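Local coordinates for protein toll (Drosophila melanogaster, PDB 4LXR) that serves as a membrane receptor for the activated spaetzle C-106 cytokine, signalling in antifungal immunity and in dorsal-ventral patterning of the embryo, here as its extracellular part, at residues L196-H207 against S219-I230. Residues are numbered along the deposited sequence; the frame is centred on the assembly and turned at random.
Sequences LKQLNLWSNQLH and SVLGIDIHDNGI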
loop_
_atom_site.group_PDB
_atom_site.type_symbol
_atom_site.label_atom_id
_atom_site.label_comp_id
_atom_site.label_asym_id
_atom_site.label_seq_id
_atom_site.Cartn_x
_atom_site.Cartn_y
_atom_site.Cartn_z
ATOM N N LEU A 196 17.251 -35.756 -21.206
ATOM C CA LEU A 196 16.271 -34.667 -21.250
ATOM C C LEU A 196 15.451 -34.523 -19.950
ATOM O O LEU A 196 14.805 -35.476 -19.521
ATOM C CB LEU A 196 15.331 -34.823 -22.444
ATOM C CG LEU A 196 14.375 -33.645 -22.667
ATOM C CD1 LEU A 196 15.122 -32.331 -22.976
ATOM C CD2 LEU A 196 13.418 -33.995 -23.783
ATOM N N LYS A 197 15.487 -33.342 -19.327
ATOM C CA LYS A 197 14.753 -33.131 -18.069
ATOM C C LYS A 197 13.581 -32.166 -18.195
ATOM O O LYS A 197 12.530 -32.384 -17.595
ATOM C CB LYS A 197 15.696 -32.669 -16.947
ATOM C CG LYS A 197 16.820 -33.660 -16.646
ATOM C CD LYS A 197 17.829 -33.071 -15.646
ATOM C CE LYS A 197 18.892 -34.107 -15.287
ATOM N NZ LYS A 197 19.755 -34.519 -16.471
ATOM N N GLN A 198 13.744 -31.117 -18.993
ATOM C CA GLN A 198 12.704 -30.090 -19.102
ATOM C C GLN A 198 12.153 -29.985 -20.520
ATOM O O GLN A 198 12.897 -29.753 -21.485
ATOM C CB GLN A 198 13.221 -28.717 -18.615
ATOM C CG GLN A 198 12.141 -27.633 -18.544
ATOM C CD GLN A 198 10.990 -28.010 -17.601
ATOM O OE1 GLN A 198 11.223 -28.504 -16.494
ATOM N NE2 GLN A 198 9.746 -27.832 -18.066
ATOM N N LEU A 199 10.843 -30.159 -20.635
ATOM C CA LEU A 199 10.170 -30.133 -21.913
ATOM C C LEU A 199 9.136 -29.018 -21.906
ATOM O O LEU A 199 8.029 -29.201 -21.398
ATOM C CB LEU A 199 9.504 -31.497 -22.171
ATOM C CG LEU A 199 8.839 -31.692 -23.544
ATOM C CD1 LEU A 199 9.790 -31.283 -24.658
ATOM C CD2 LEU A 199 8.390 -33.156 -23.739
ATOM N N ASN A 200 9.499 -27.853 -22.441
ATOM C CA ASN A 200 8.570 -26.736 -22.529
ATOM C C ASN A 200 7.875 -26.626 -23.879
ATOM O O ASN A 200 8.522 -26.410 -24.903
ATOM C CB ASN A 200 9.274 -25.399 -22.198
ATOM C CG ASN A 200 9.314 -25.130 -20.713
ATOM O OD1 ASN A 200 8.912 -25.981 -19.924
ATOM N ND2 ASN A 200 9.806 -23.947 -20.319
ATOM N N LEU A 201 6.548 -26.723 -23.869
ATOM C CA LEU A 201 5.774 -26.762 -25.107
ATOM C C LEU A 201 4.587 -25.835 -25.018
ATOM O O LEU A 201 3.616 -26.013 -25.750
ATOM C CB LEU A 201 5.284 -28.180 -25.394
ATOM C CG LEU A 201 6.397 -29.205 -25.656
ATOM C CD1 LEU A 201 5.898 -30.657 -25.550
ATOM C CD2 LEU A 201 7.006 -28.953 -27.031
ATOM N N TRP A 202 4.672 -24.834 -24.138
ATOM C CA TRP A 202 3.527 -23.936 -23.892
ATOM C C TRP A 202 3.250 -23.066 -25.109
ATOM O O TRP A 202 4.147 -22.835 -25.940
ATOM C CB TRP A 202 3.762 -23.065 -22.636
ATOM C CG TRP A 202 5.098 -22.377 -22.644
ATOM C CD1 TRP A 202 6.300 -22.922 -22.282
ATOM C CD2 TRP A 202 5.377 -21.037 -23.054
ATOM N NE1 TRP A 202 7.313 -21.994 -22.425
ATOM C CE2 TRP A 202 6.767 -20.828 -22.904
ATOM C CE3 TRP A 202 4.588 -19.986 -23.518
ATOM C CZ2 TRP A 202 7.379 -19.620 -23.226
ATOM C CZ3 TRP A 202 5.199 -18.776 -23.824
ATOM C CH2 TRP A 202 6.574 -18.603 -23.672
ATOM N N SER A 203 2.006 -22.606 -25.215
ATOM C CA SER A 203 1.573 -21.708 -26.295
ATOM C C SER A 203 1.857 -22.314 -27.657
ATOM O O SER A 203 2.436 -21.667 -28.529
ATOM C CB SER A 203 2.231 -20.331 -26.182
ATOM O OG SER A 203 1.733 -19.612 -25.070
ATOM N N ASN A 204 1.468 -23.571 -27.810
ATOM C CA ASN A 204 1.470 -24.229 -29.103
ATOM C C ASN A 204 0.039 -24.615 -29.423
ATOM O O ASN A 204 -0.889 -24.019 -28.887
ATOM C CB ASN A 204 2.416 -25.429 -29.086
ATOM C CG ASN A 204 3.850 -25.018 -29.317
ATOM O OD1 ASN A 204 4.204 -24.648 -30.433
ATOM N ND2 ASN A 204 4.675 -25.021 -28.252
ATOM N N GLN A 205 -0.172 -25.602 -30.283
ATOM C CA GLN A 205 -1.547 -26.004 -30.567
ATOM C C GLN A 205 -1.632 -27.520 -30.569
ATOM O O GLN A 205 -2.109 -28.139 -31.523
ATOM C CB GLN A 205 -2.112 -25.329 -31.846
ATOM C CG GLN A 205 -1.235 -25.468 -33.110
ATOM C CD GLN A 205 -1.783 -24.695 -34.322
ATOM O OE1 GLN A 205 -1.402 -23.556 -34.570
ATOM N NE2 GLN A 205 -2.671 -25.321 -35.075
ATOM N N LEU A 206 -1.145 -28.102 -29.472
ATOM C CA LEU A 206 -1.072 -29.553 -29.303
ATOM C C LEU A 206 -2.405 -30.122 -28.812
ATOM O O LEU A 206 -2.577 -30.411 -27.628
ATOM C CB LEU A 206 0.056 -29.907 -28.323
ATOM C CG LEU A 206 1.473 -29.534 -28.775
ATOM C CD1 LEU A 206 2.410 -29.526 -27.566
ATOM C CD2 LEU A 206 1.992 -30.499 -29.873
ATOM N N HIS A 207 -3.333 -30.281 -29.748
ATOM C CA HIS A 207 -4.694 -30.711 -29.466
ATOM C C HIS A 207 -4.891 -32.221 -29.584
ATOM O O HIS A 207 -6.021 -32.690 -29.627
ATOM C CB HIS A 207 -5.648 -30.031 -30.457
ATOM C CG HIS A 207 -5.536 -28.542 -30.469
ATOM N ND1 HIS A 207 -6.017 -27.766 -31.501
ATOM C CD2 HIS A 207 -5.008 -27.683 -29.562
ATOM C CE1 HIS A 207 -5.794 -26.493 -31.229
ATOM N NE2 HIS A 207 -5.177 -26.415 -30.062
ATOM N N SER A 219 13.279 -39.930 -18.538
ATOM C CA SER A 219 14.180 -39.005 -17.887
ATOM C C SER A 219 13.465 -37.693 -17.551
ATOM O O SER A 219 13.954 -36.899 -16.739
ATOM C CB SER A 219 15.366 -38.727 -18.804
ATOM O OG SER A 219 14.946 -38.024 -19.966
ATOM N N VAL A 220 12.311 -37.467 -18.172
ATOM C CA VAL A 220 11.678 -36.143 -18.149
ATOM C C VAL A 220 11.136 -35.772 -16.762
ATOM O O VAL A 220 10.352 -36.509 -16.177
ATOM C CB VAL A 220 10.586 -35.992 -19.246
ATOM C CG1 VAL A 220 9.752 -34.686 -19.050
ATOM C CG2 VAL A 220 11.212 -36.014 -20.632
ATOM N N LEU A 221 11.557 -34.618 -16.254
ATOM C CA LEU A 221 11.179 -34.183 -14.914
ATOM C C LEU A 221 10.112 -33.105 -14.979
ATOM O O LEU A 221 9.312 -32.945 -14.056
ATOM C CB LEU A 221 12.410 -33.674 -14.148
ATOM C CG LEU A 221 13.550 -34.699 -14.015
ATOM C CD1 LEU A 221 14.708 -34.088 -13.256
ATOM C CD2 LEU A 221 13.069 -35.956 -13.322
ATOM N N GLY A 222 10.105 -32.358 -16.076
ATOM C CA GLY A 222 9.152 -31.272 -16.235
ATOM C C GLY A 222 8.512 -31.232 -17.608
ATOM O O GLY A 222 9.201 -31.276 -18.639
ATOM N N ILE A 223 7.187 -31.164 -17.631
ATOM C CA ILE A 223 6.478 -30.921 -18.880
ATOM C C ILE A 223 5.473 -29.772 -18.738
ATOM O O ILE A 223 4.638 -29.744 -17.815
ATOM C CB ILE A 223 5.781 -32.175 -19.440
ATOM C CG1 ILE A 223 5.062 -31.812 -20.741
ATOM C CG2 ILE A 223 4.788 -32.789 -18.437
ATOM C CD1 ILE A 223 4.384 -32.980 -21.375
ATOM N N ASP A 224 5.560 -28.817 -19.650
ATOM C CA ASP A 224 4.718 -27.645 -19.556
ATOM C C ASP A 224 3.980 -27.466 -20.854
ATOM O O ASP A 224 4.582 -27.156 -21.857
ATOM C CB ASP A 224 5.559 -26.411 -19.226
ATOM C CG ASP A 224 4.714 -25.166 -18.983
ATOM O OD1 ASP A 224 3.570 -25.090 -19.484
ATOM O OD2 ASP A 224 5.207 -24.248 -18.296
ATOM N N ILE A 225 2.666 -27.654 -20.805
ATOM C CA ILE A 225 1.828 -27.559 -21.973
ATOM C C ILE A 225 0.707 -26.554 -21.762
ATOM O O ILE A 225 -0.371 -26.696 -22.338
ATOM C CB ILE A 225 1.235 -28.944 -22.392
ATOM C CG1 ILE A 225 0.551 -29.643 -21.213
ATOM C CG2 ILE A 225 2.336 -29.838 -22.958
ATOM C CD1 ILE A 225 -0.106 -30.994 -21.586
ATOM N N HIS A 226 0.970 -25.534 -20.945
ATOM C CA HIS A 226 -0.006 -24.472 -20.757
ATOM C C HIS A 226 -0.323 -23.734 -22.054
ATOM O O HIS A 226 0.506 -23.684 -22.957
ATOM C CB HIS A 226 0.346 -23.543 -19.575
ATOM C CG HIS A 226 1.365 -22.471 -19.865
ATOM N ND1 HIS A 226 2.696 -22.597 -19.529
ATOM C CD2 HIS A 226 1.223 -21.210 -20.341
ATOM C CE1 HIS A 226 3.343 -21.486 -19.846
ATOM N NE2 HIS A 226 2.470 -20.625 -20.337
ATOM N N ASP A 227 -1.557 -23.232 -22.153
ATOM C CA ASP A 227 -2.039 -22.484 -23.316
ATOM C C ASP A 227 -1.839 -23.231 -24.652
ATOM O O ASP A 227 -1.174 -22.733 -25.564
ATOM C CB ASP A 227 -1.384 -21.091 -23.378
ATOM C CG ASP A 227 -1.869 -20.280 -24.562
ATOM O OD1 ASP A 227 -3.071 -20.373 -24.899
ATOM O OD2 ASP A 227 -1.039 -19.576 -25.173
ATOM N N ASN A 228 -2.417 -24.425 -24.756
ATOM C CA ASN A 228 -2.367 -25.187 -25.985
ATOM C C ASN A 228 -3.751 -25.441 -26.544
ATOM O O ASN A 228 -3.910 -26.314 -27.377
ATOM C CB ASN A 228 -1.663 -26.533 -25.770
ATOM C CG ASN A 228 -0.198 -26.469 -26.118
ATOM O OD1 ASN A 228 0.169 -26.622 -27.275
ATOM N ND2 ASN A 228 0.645 -26.216 -25.122
ATOM N N GLY A 229 -4.745 -24.696 -26.060
ATOM C CA GLY A 229 -6.121 -24.871 -26.499
ATOM C C GLY A 229 -6.626 -26.293 -26.288
ATOM O O GLY A 229 -7.481 -26.754 -27.031
ATOM N N ILE A 230 -6.098 -26.987 -25.278
ATOM C CA ILE A 230 -6.474 -28.381 -25.011
ATOM C C ILE A 230 -7.846 -28.481 -24.340
ATOM O O ILE A 230 -8.091 -27.839 -23.309
ATOM C CB ILE A 230 -5.412 -29.097 -24.129
ATOM C CG1 ILE A 230 -4.050 -29.117 -24.826
ATOM C CG2 ILE A 230 -5.846 -30.535 -23.807
ATOM C CD1 ILE A 230 -2.974 -29.843 -24.011
#
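Leu199 and Ile223 pair in register on parallel strands of two consecutive leucine-rich repeats, LRR 3 and LRR 4, in the Toll solenoid. The backbone joins them first. Leu199 N donates to Gly222 O, and Leu199 O accepts from Asp224 N at 3.0 Å. Lys197 O takes two bonds, from Gly222 N and Leu221 N. At the start of the pairing Ser219 OG donates to Leu196 O in the carbonyl plane, 2.6 Å away.

Apolar contacts are light. Leu201 CB meets Ile225 CG2 at 4.2 Å. Both residues are buried.

The aromatic contact lies past the strands. Trp202 CB sits over one face of the His226 ring, 3.4 Å from its centroid. Trp202 holds CG between its backbone N and carbonyl carbon, chi1 50°, and the indole lies alongside the imidazole. The two rings are almost parallel, at 3°, but slid apart with little overlap. Asp224 OD1 accepts from His226 N, closing an Asx turn, and from His226 ND1; the second bond holds the imidazole in its rotation. Asp224 OD2 accepts a hydrogen bond from the backbone N of Gln62 of a spaetzle C-106 chain, and Trp202 packs on Pro61 of that chain, so this surface meets the ligand.

The side-chain amide of Asn228 bridges the repeats, as in the asparagine position of the LRR motif. Its OD1 accepts from Leu206 N at 3.0 Å. Its ND2 donates to Leu201 O and also to Ile225 O. A leucine in its place would probably leave buried Leu206 N without its acceptor. Asn204 is the equivalent residue one repeat earlier. Asn228 ND2 and Asn204 ND2 reach Leu201 O from opposite faces of its carbonyl plane, the former with a nearly straight N-H...O angle of 178°.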